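Local coordinates for actin-related protein 8 (Homo sapiens, PDB 4FO0), which binds ATP with low basal ATPase activity, does not polymerize, and is a proposed core subunit of the INO80 chromatin-remodelling complex, at residues D58-R63 against L311-K316; R285-L290 against E317-L322. One frame throughout, in Å; residues are numbered along the deposited sequence.

Contact 1 of 2, residues D58-R63 against L311-K316; sequences DSWLLR and LLQHLK. With ATP (adenosine-5'-triphosphate), chain C.
The indole of Trp60 meets the side chain of Gln313 obliquely, its plane turned 62° from that of the amide. On one face of the indole sits CD2 of its neighbour Leu61, 3.7 Å above the plane and displaced toward the rim, and the ring of Trp153 meets it too, the two planes inclined by about half a right angle. CZ2 of Trp60, on the six-membered ring, touches Gln313 at CG and at the amide carbon CD (4.0 Å), and the amide group lies beside the ribose of ATP. Trp60 carries CG opposite its own backbone N (chi1 -178°), which sends the ring out toward the helix, while NE1 donates a hydrogen bond to OD2 of Asp255, an ATP-binding residue. Tryptophan suits the place because it joins a broad apolar surface to one polar N-H.

The branches of Leu61 divide the work: besides covering the indole with CD2, it presses CD1 against CB of Leu312, 4.0 Å away, a purely apolar contact for which a branched hydrocarbon side chain is suited. One turn beyond Leu312, Lys316 bends at chi3 (68°) and brings NZ to the ribose. It donates to ATP O2' at 2.8 Å and, weakly, to O3' at 3.2 Å; Gly280 O is a further acceptor for the same ammonium.

In the actin fold this buried contact brings the loop between strand 38-47 and helix 71-88 against helix 306-319. Helix 280-293 borders both sides, touching Leu61 through Ser281 and Leu312 through Tyr288, and strand 330-336 packs on Leu311 and Leu315 of the helix.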
loop_
_atom_site.group_PDB
_atom_site.type_symbol
_atom_site.label_atom_id
_atom_site.label_comp_id
_atom_site.label_asym_id
_atom_site.label_seq_id
_atom_site.Cartn_x
_atom_site.Cartn_y
_atom_site.Cartn_z
ATOM N N ASP A 58 16.492 -4.233 -4.860
ATOM C CA ASP A 58 15.202 -4.130 -5.529
ATOM C C ASP A 58 14.826 -2.666 -5.722
ATOM O O ASP A 58 15.215 -1.791 -4.950
ATOM C CB ASP A 58 14.099 -4.859 -4.744
ATOM C CG ASP A 58 13.840 -6.275 -5.259
ATOM O OD1 ASP A 58 13.976 -6.511 -6.482
ATOM O OD2 ASP A 58 13.493 -7.151 -4.438
ATOM N N SER A 59 14.055 -2.396 -6.759
ATOM C CA SER A 59 13.525 -1.060 -6.938
ATOM C C SER A 59 12.438 -0.821 -5.888
ATOM O O SER A 59 11.703 -1.740 -5.520
ATOM C CB SER A 59 12.948 -0.929 -8.345
ATOM O OG SER A 59 13.664 -1.757 -9.252
ATOM N N TRP A 60 12.346 0.407 -5.400
ATOM C CA TRP A 60 11.256 0.796 -4.527
ATOM C C TRP A 60 10.491 2.017 -5.073
ATOM O O TRP A 60 9.397 1.879 -5.634
ATOM C CB TRP A 60 11.791 1.078 -3.139
ATOM C CG TRP A 60 10.731 1.442 -2.168
ATOM C CD1 TRP A 60 9.381 1.457 -2.385
ATOM C CD2 TRP A 60 10.930 1.857 -0.814
ATOM N NE1 TRP A 60 8.728 1.863 -1.246
ATOM C CE2 TRP A 60 9.654 2.116 -0.268
ATOM C CE3 TRP A 60 12.064 2.035 -0.007
ATOM C CZ2 TRP A 60 9.480 2.539 1.044
ATOM C CZ3 TRP A 60 11.891 2.454 1.292
ATOM C CH2 TRP A 60 10.608 2.703 1.809
ATOM N N LEU A 61 11.066 3.209 -4.911
ATOM C CA LEU A 61 10.463 4.413 -5.472
ATOM C C LEU A 61 10.786 4.576 -6.958
ATOM O O LEU A 61 10.188 5.399 -7.638
ATOM C CB LEU A 61 10.877 5.680 -4.717
ATOM C CG LEU A 61 10.578 5.831 -3.231
ATOM C CD1 LEU A 61 10.666 7.303 -2.877
ATOM C CD2 LEU A 61 9.219 5.253 -2.834
ATOM N N LEU A 62 11.739 3.818 -7.473
ATOM C CA LEU A 62 11.916 3.805 -8.919
ATOM C C LEU A 62 11.214 2.593 -9.520
ATOM O O LEU A 62 10.857 1.645 -8.809
ATOM C CB LEU A 62 13.386 3.818 -9.304
ATOM C CG LEU A 62 14.125 5.134 -9.108
ATOM C CD1 LEU A 62 15.412 5.084 -9.894
ATOM C CD2 LEU A 62 13.273 6.297 -9.571
ATOM N N ARG A 63 11.008 2.635 -10.831
ATOM C CA ARG A 63 10.276 1.588 -11.530
ATOM C C ARG A 63 10.585 1.741 -13.000
ATOM O O ARG A 63 11.101 2.780 -13.412
ATOM C CB ARG A 63 8.766 1.728 -11.283
ATOM C CG ARG A 63 8.212 3.127 -11.577
ATOM C CD ARG A 63 6.727 3.220 -11.273
ATOM N NE ARG A 63 5.946 2.229 -12.011
ATOM C CZ ARG A 63 4.650 2.008 -11.815
ATOM N NH1 ARG A 63 3.991 2.702 -10.904
ATOM N NH2 ARG A 63 4.014 1.092 -12.525
ATOM N N LEU A 311 12.920 8.801 3.885
ATOM C CA LEU A 311 12.801 10.243 4.061
ATOM C C LEU A 311 11.715 10.836 3.165
ATOM O O LEU A 311 10.845 11.577 3.630
ATOM C CB LEU A 311 14.132 10.913 3.754
ATOM C CG LEU A 311 14.111 12.435 3.880
ATOM C CD1 LEU A 311 13.858 12.847 5.320
ATOM C CD2 LEU A 311 15.408 13.019 3.361
ATOM N N LEU A 312 11.768 10.504 1.877
ATOM C CA LEU A 312 10.775 10.980 0.924
ATOM C C LEU A 312 9.369 10.539 1.325
ATOM O O LEU A 312 8.455 11.369 1.379
ATOM C CB LEU A 312 11.132 10.540 -0.496
ATOM C CG LEU A 312 12.501 11.100 -0.935
ATOM C CD1 LEU A 312 12.932 10.616 -2.325
ATOM C CD2 LEU A 312 12.516 12.628 -0.854
ATOM N N GLN A 313 9.192 9.255 1.647
ATOM C CA GLN A 313 7.889 8.818 2.136
ATOM C C GLN A 313 7.473 9.707 3.289
ATOM O O GLN A 313 6.328 10.162 3.356
ATOM C CB GLN A 313 7.889 7.360 2.594
ATOM C CG GLN A 313 8.126 6.371 1.499
ATOM C CD GLN A 313 6.872 5.630 1.099
ATOM O OE1 GLN A 313 6.288 5.891 0.036
ATOM N NE2 GLN A 313 6.454 4.680 1.939
ATOM N N HIS A 314 8.413 9.972 4.191
ATOM C CA HIS A 314 8.070 10.686 5.409
ATOM C C HIS A 314 7.664 12.122 5.107
ATOM O O HIS A 314 6.671 12.618 5.638
ATOM C CB HIS A 314 9.220 10.654 6.411
ATOM C CG HIS A 314 9.004 11.555 7.585
ATOM N ND1 HIS A 314 8.027 11.323 8.531
ATOM C CD2 HIS A 314 9.616 12.709 7.946
ATOM C CE1 HIS A 314 8.055 12.290 9.432
ATOM N NE2 HIS A 314 9.003 13.147 9.097
ATOM N N LEU A 315 8.440 12.771 4.243
ATOM C CA LEU A 315 8.157 14.135 3.824
ATOM C C LEU A 315 6.778 14.255 3.186
ATOM O O LEU A 315 5.995 15.137 3.541
ATOM C CB LEU A 315 9.243 14.639 2.869
ATOM C CG LEU A 315 10.596 14.851 3.571
ATOM C CD1 LEU A 315 11.605 15.514 2.663
ATOM C CD2 LEU A 315 10.424 15.656 4.849
ATOM N N LYS A 316 6.477 13.363 2.249
ATOM C CA LYS A 316 5.140 13.315 1.689
ATOM C C LYS A 316 4.072 13.235 2.786
ATOM O O LYS A 316 3.064 13.940 2.732
ATOM C CB LYS A 316 4.974 12.119 0.757
ATOM C CG LYS A 316 3.515 11.870 0.398
ATOM C CD LYS A 316 3.292 10.536 -0.268
ATOM C CE LYS A 316 3.537 9.391 0.688
ATOM N NZ LYS A 316 3.237 8.096 0.026
HETATM P PG ATP C . 0.199 -2.320 -1.599
HETATM O O1G ATP C . -1.195 -2.345 -1.035
HETATM O O2G ATP C . 0.830 -3.673 -1.818
HETATM O O3G ATP C . 0.415 -1.370 -2.758
HETATM P PB ATP C . 0.902 -1.815 1.175
HETATM O O1B ATP C . 2.306 -2.004 1.685
HETATM O O2B ATP C . -0.264 -2.695 1.598
HETATM O O3B ATP C . 1.072 -1.682 -0.418
HETATM P PA ATP C . -0.109 0.337 2.754
HETATM O O1A ATP C . 0.816 -0.021 3.889
HETATM O O2A ATP C . -1.595 0.097 2.834
HETATM O O3A ATP C . 0.507 -0.277 1.413
HETATM O "O5'" ATP C . 0.115 1.887 2.449
HETATM C "C5'" ATP C . 1.453 2.337 2.309
HETATM C "C4'" ATP C . 1.424 3.741 1.758
HETATM O "O4'" ATP C . 0.680 4.541 2.664
HETATM C "C3'" ATP C . 2.805 4.366 1.657
HETATM O "O3'" ATP C . 2.977 4.947 0.360
HETATM C "C2'" ATP C . 2.801 5.442 2.715
HETATM O "O2'" ATP C . 3.596 6.566 2.369
HETATM C "C1'" ATP C . 1.336 5.800 2.741
HETATM N N9 ATP C . 1.005 6.571 3.948
HETATM C C8 ATP C . 1.062 6.129 5.212
HETATM N N7 ATP C . 0.700 7.107 6.076
HETATM C C5 ATP C . 0.404 8.193 5.353
HETATM C C6 ATP C . -0.035 9.566 5.646
HETATM N N6 ATP C . -0.237 9.949 6.932
HETATM N N1 ATP C . -0.226 10.402 4.591
HETATM C C2 ATP C . -0.023 10.018 3.315
HETATM N N3 ATP C . 0.389 8.776 2.982
HETATM C C4 ATP C . 0.611 7.840 3.942
#

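Contact 2 of 2, residues R285-L290 against E317-L322; sequences RCFYWL and ETFCHL. With ATP (adenosine-5'-triphosphate), chain C.
Cys320 SG sits almost squarely over one face of the Phe287 ring, 3.5 Å from the ring centroid and 9° off the normal: a sulfur-aromatic contact. The ring also reaches Phe319, its CZ lying 3.9 Å from Phe319 CB. The two phenylalanine side chains cross at about a right angle, and Phe287 CE2 comes to the edge of the Phe319 ring. Phe287 holds its ring trans to the backbone N (chi1 -169°), which carries it off helix 280-293 toward the end of helix 306-319. Cys320 is the first residue past that end to leave helical angles, and its short, polarisable side chain is well suited to sitting over an aromatic face. A turn before it, Glu317 lays CG against the adenine, 3.5 Å from ATP C5, and its OE2 accepts a hydrogen bond from O2' at 2.8 Å.

Farther out, Leu350 of strand 343-350 touches both phenylalanines, and Pro358 of helix 353-359 packs on Cys320. With only an alanine at Phe287, the cysteine sulfur would probably be left without its aromatic partner and a gap would open beside Phe319. Dispersion and sulfur-aromatic attraction therefore probably hold helix 280-293 against the end of helix 306-319, whereas the carboxylate of Glu317 binds the ribose.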
loop_
_atom_site.group_PDB
_atom_site.type_symbol
_atom_site.label_atom_id
_atom_site.label_comp_id
_atom_site.label_asym_id
_atom_site.label_seq_id
_atom_site.Cartn_x
_atom_site.Cartn_y
_atom_site.Cartn_z
ATOM N N ARG A 285 7.556 9.871 -5.111
ATOM C CA ARG A 285 8.604 10.157 -6.075
ATOM C C ARG A 285 8.257 11.476 -6.753
ATOM O O ARG A 285 9.107 12.349 -6.937
ATOM C CB ARG A 285 8.699 9.020 -7.092
ATOM C CG ARG A 285 9.730 9.225 -8.194
ATOM C CD ARG A 285 9.304 8.495 -9.481
ATOM N NE ARG A 285 8.708 7.204 -9.154
ATOM C CZ ARG A 285 7.489 6.797 -9.494
ATOM N NH1 ARG A 285 6.672 7.557 -10.218
ATOM N NH2 ARG A 285 7.093 5.596 -9.104
ATOM N N CYS A 286 6.983 11.622 -7.088
ATOM C CA CYS A 286 6.487 12.833 -7.717
ATOM C C CYS A 286 6.762 14.067 -6.845
ATOM O O CYS A 286 7.328 15.069 -7.314
ATOM C CB CYS A 286 4.994 12.674 -7.996
ATOM S SG CYS A 286 4.188 14.085 -8.755
ATOM N N PHE A 287 6.362 13.980 -5.581
ATOM C CA PHE A 287 6.639 15.028 -4.608
ATOM C C PHE A 287 8.129 15.377 -4.540
ATOM O O PHE A 287 8.507 16.539 -4.462
ATOM C CB PHE A 287 6.140 14.619 -3.226
ATOM C CG PHE A 287 6.142 15.744 -2.236
ATOM C CD1 PHE A 287 5.586 16.978 -2.567
ATOM C CD2 PHE A 287 6.684 15.576 -0.975
ATOM C CE1 PHE A 287 5.582 18.028 -1.661
ATOM C CE2 PHE A 287 6.679 16.618 -0.056
ATOM C CZ PHE A 287 6.127 17.849 -0.400
ATOM N N TYR A 288 8.976 14.365 -4.570
ATOM C CA TYR A 288 10.397 14.605 -4.633
ATOM C C TYR A 288 10.771 15.446 -5.850
ATOM O O TYR A 288 11.502 16.428 -5.750
ATOM C CB TYR A 288 11.164 13.276 -4.654
ATOM C CG TYR A 288 12.653 13.453 -4.839
ATOM C CD1 TYR A 288 13.391 14.274 -3.984
ATOM C CD2 TYR A 288 13.325 12.799 -5.865
ATOM C CE1 TYR A 288 14.763 14.447 -4.156
ATOM C CE2 TYR A 288 14.688 12.954 -6.038
ATOM C CZ TYR A 288 15.404 13.776 -5.182
ATOM O OH TYR A 288 16.755 13.915 -5.371
ATOM N N TRP A 289 10.279 15.041 -7.008
ATOM C CA TRP A 289 10.602 15.729 -8.266
ATOM C C TRP A 289 10.122 17.173 -8.242
ATOM O O TRP A 289 10.831 18.093 -8.677
ATOM C CB TRP A 289 9.986 14.987 -9.446
ATOM C CG TRP A 289 9.868 15.759 -10.745
ATOM C CD1 TRP A 289 10.887 16.152 -11.573
ATOM C CD2 TRP A 289 8.658 16.196 -11.376
ATOM N NE1 TRP A 289 10.383 16.817 -12.669
ATOM C CE2 TRP A 289 9.013 16.856 -12.567
ATOM C CE3 TRP A 289 7.302 16.094 -11.039
ATOM C CZ2 TRP A 289 8.063 17.417 -13.426
ATOM C CZ3 TRP A 289 6.362 16.650 -11.894
ATOM C CH2 TRP A 289 6.748 17.302 -13.073
ATOM N N LEU A 290 8.930 17.385 -7.696
ATOM C CA LEU A 290 8.418 18.743 -7.566
ATOM C C LEU A 290 9.310 19.551 -6.627
ATOM O O LEU A 290 9.694 20.680 -6.950
ATOM C CB LEU A 290 6.968 18.734 -7.084
ATOM C CG LEU A 290 5.986 18.046 -8.033
ATOM C CD1 LEU A 290 4.605 17.814 -7.389
ATOM C CD2 LEU A 290 5.862 18.855 -9.291
ATOM N N GLU A 317 4.277 12.373 3.774
ATOM C CA GLU A 317 3.224 12.150 4.762
ATOM C C GLU A 317 3.052 13.327 5.683
ATOM O O GLU A 317 1.988 13.509 6.286
ATOM C CB GLU A 317 3.498 10.917 5.578
ATOM C CG GLU A 317 3.507 9.666 4.764
ATOM C CD GLU A 317 4.305 8.577 5.431
ATOM O OE1 GLU A 317 4.949 8.867 6.468
ATOM O OE2 GLU A 317 4.292 7.441 4.909
ATOM N N THR A 318 4.097 14.139 5.764
ATOM C CA THR A 318 4.091 15.316 6.626
ATOM C C THR A 318 3.533 16.554 5.928
ATOM O O THR A 318 2.757 17.310 6.510
ATOM C CB THR A 318 5.501 15.600 7.139
ATOM O OG1 THR A 318 5.906 14.510 7.967
ATOM C CG2 THR A 318 5.537 16.859 7.943
ATOM N N PHE A 319 3.903 16.734 4.669
ATOM C CA PHE A 319 3.592 17.961 3.950
ATOM C C PHE A 319 2.418 17.916 2.976
ATOM O O PHE A 319 1.652 18.868 2.888
ATOM C CB PHE A 319 4.830 18.420 3.215
ATOM C CG PHE A 319 5.939 18.783 4.126
ATOM C CD1 PHE A 319 5.664 19.197 5.415
ATOM C CD2 PHE A 319 7.255 18.712 3.707
ATOM C CE1 PHE A 319 6.676 19.536 6.274
ATOM C CE2 PHE A 319 8.274 19.058 4.556
ATOM C CZ PHE A 319 7.982 19.465 5.845
ATOM N N CYS A 320 2.296 16.826 2.233
ATOM C CA CYS A 320 1.256 16.700 1.224
ATOM C C CYS A 320 -0.155 16.752 1.815
ATOM O O CYS A 320 -0.412 16.243 2.909
ATOM C CB CYS A 320 1.488 15.428 0.403
ATOM S SG CYS A 320 2.971 15.586 -0.650
ATOM N N HIS A 321 -1.065 17.393 1.091
ATOM C CA HIS A 321 -2.450 17.532 1.545
ATOM C C HIS A 321 -3.343 17.610 0.319
ATOM O O HIS A 321 -2.851 17.870 -0.782
ATOM C CB HIS A 321 -2.614 18.801 2.392
ATOM C CG HIS A 321 -2.348 20.067 1.632
ATOM N ND1 HIS A 321 -3.334 20.745 0.945
ATOM C CD2 HIS A 321 -1.203 20.762 1.429
ATOM C CE1 HIS A 321 -2.807 21.806 0.359
ATOM N NE2 HIS A 321 -1.519 21.843 0.641
ATOM N N LEU A 322 -4.641 17.381 0.501
ATOM C CA LEU A 322 -5.626 17.605 -0.566
ATOM C C LEU A 322 -6.642 18.677 -0.163
ATOM O O LEU A 322 -7.851 18.520 -0.352
ATOM C CB LEU A 322 -6.342 16.311 -0.932
ATOM C CG LEU A 322 -5.507 15.270 -1.667
ATOM C CD1 LEU A 322 -6.196 13.909 -1.631
ATOM C CD2 LEU A 322 -5.274 15.708 -3.095
HETATM P PG ATP C . 0.199 -2.320 -1.599
HETATM O O1G ATP C . -1.195 -2.345 -1.035
HETATM O O2G ATP C . 0.830 -3.673 -1.818
HETATM O O3G ATP C . 0.415 -1.370 -2.758
HETATM P PB ATP C . 0.902 -1.815 1.175
HETATM O O1B ATP C . 2.306 -2.004 1.685
HETATM O O2B ATP C . -0.264 -2.695 1.598
HETATM O O3B ATP C . 1.072 -1.682 -0.418
HETATM P PA ATP C . -0.109 0.337 2.754
HETATM O O1A ATP C . 0.816 -0.021 3.889
HETATM O O2A ATP C . -1.595 0.097 2.834
HETATM O O3A ATP C . 0.507 -0.277 1.413
HETATM O "O5'" ATP C . 0.115 1.887 2.449
HETATM C "C5'" ATP C . 1.453 2.337 2.309
HETATM C "C4'" ATP C . 1.424 3.741 1.758
HETATM O "O4'" ATP C . 0.680 4.541 2.664
HETATM C "C3'" ATP C . 2.805 4.366 1.657
HETATM O "O3'" ATP C . 2.977 4.947 0.360
HETATM C "C2'" ATP C . 2.801 5.442 2.715
HETATM O "O2'" ATP C . 3.596 6.566 2.369
HETATM C "C1'" ATP C . 1.336 5.800 2.741
HETATM N N9 ATP C . 1.005 6.571 3.948
HETATM C C8 ATP C . 1.062 6.129 5.212
HETATM N N7 ATP C . 0.700 7.107 6.076
HETATM C C5 ATP C . 0.404 8.193 5.353
HETATM C C6 ATP C . -0.035 9.566 5.646
HETATM N N6 ATP C . -0.237 9.949 6.932
HETATM N N1 ATP C . -0.226 10.402 4.591
HETATM C C2 ATP C . -0.023 10.018 3.315
HETATM N N3 ATP C . 0.389 8.776 2.982
HETATM C C4 ATP C . 0.611 7.840 3.942
#

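Overall arrangement
Both contacts are buried and share helix 306-319, whose successive turns serve contact 1 and then contact 2, with their centres about 11 Å apart. Contact 1 sets a loop against the middle of that helix and mixes aromatic, aliphatic and polar groups close to the nucleotide; contact 2 sets helix 280-293 against its end, and its touching side chains form an apolar and sulfur-aromatic patch. Helix 280-293 connects them, for Arg285 NE probably donates to Leu61 O at 2.8 Å and Phe287 CD2 packs on Lys316 CA, 3.8 Å away. The ribose is another meeting point: Lys316 and Glu317, adjacent in sequence, both bond O2', one as donor and the other as acceptor.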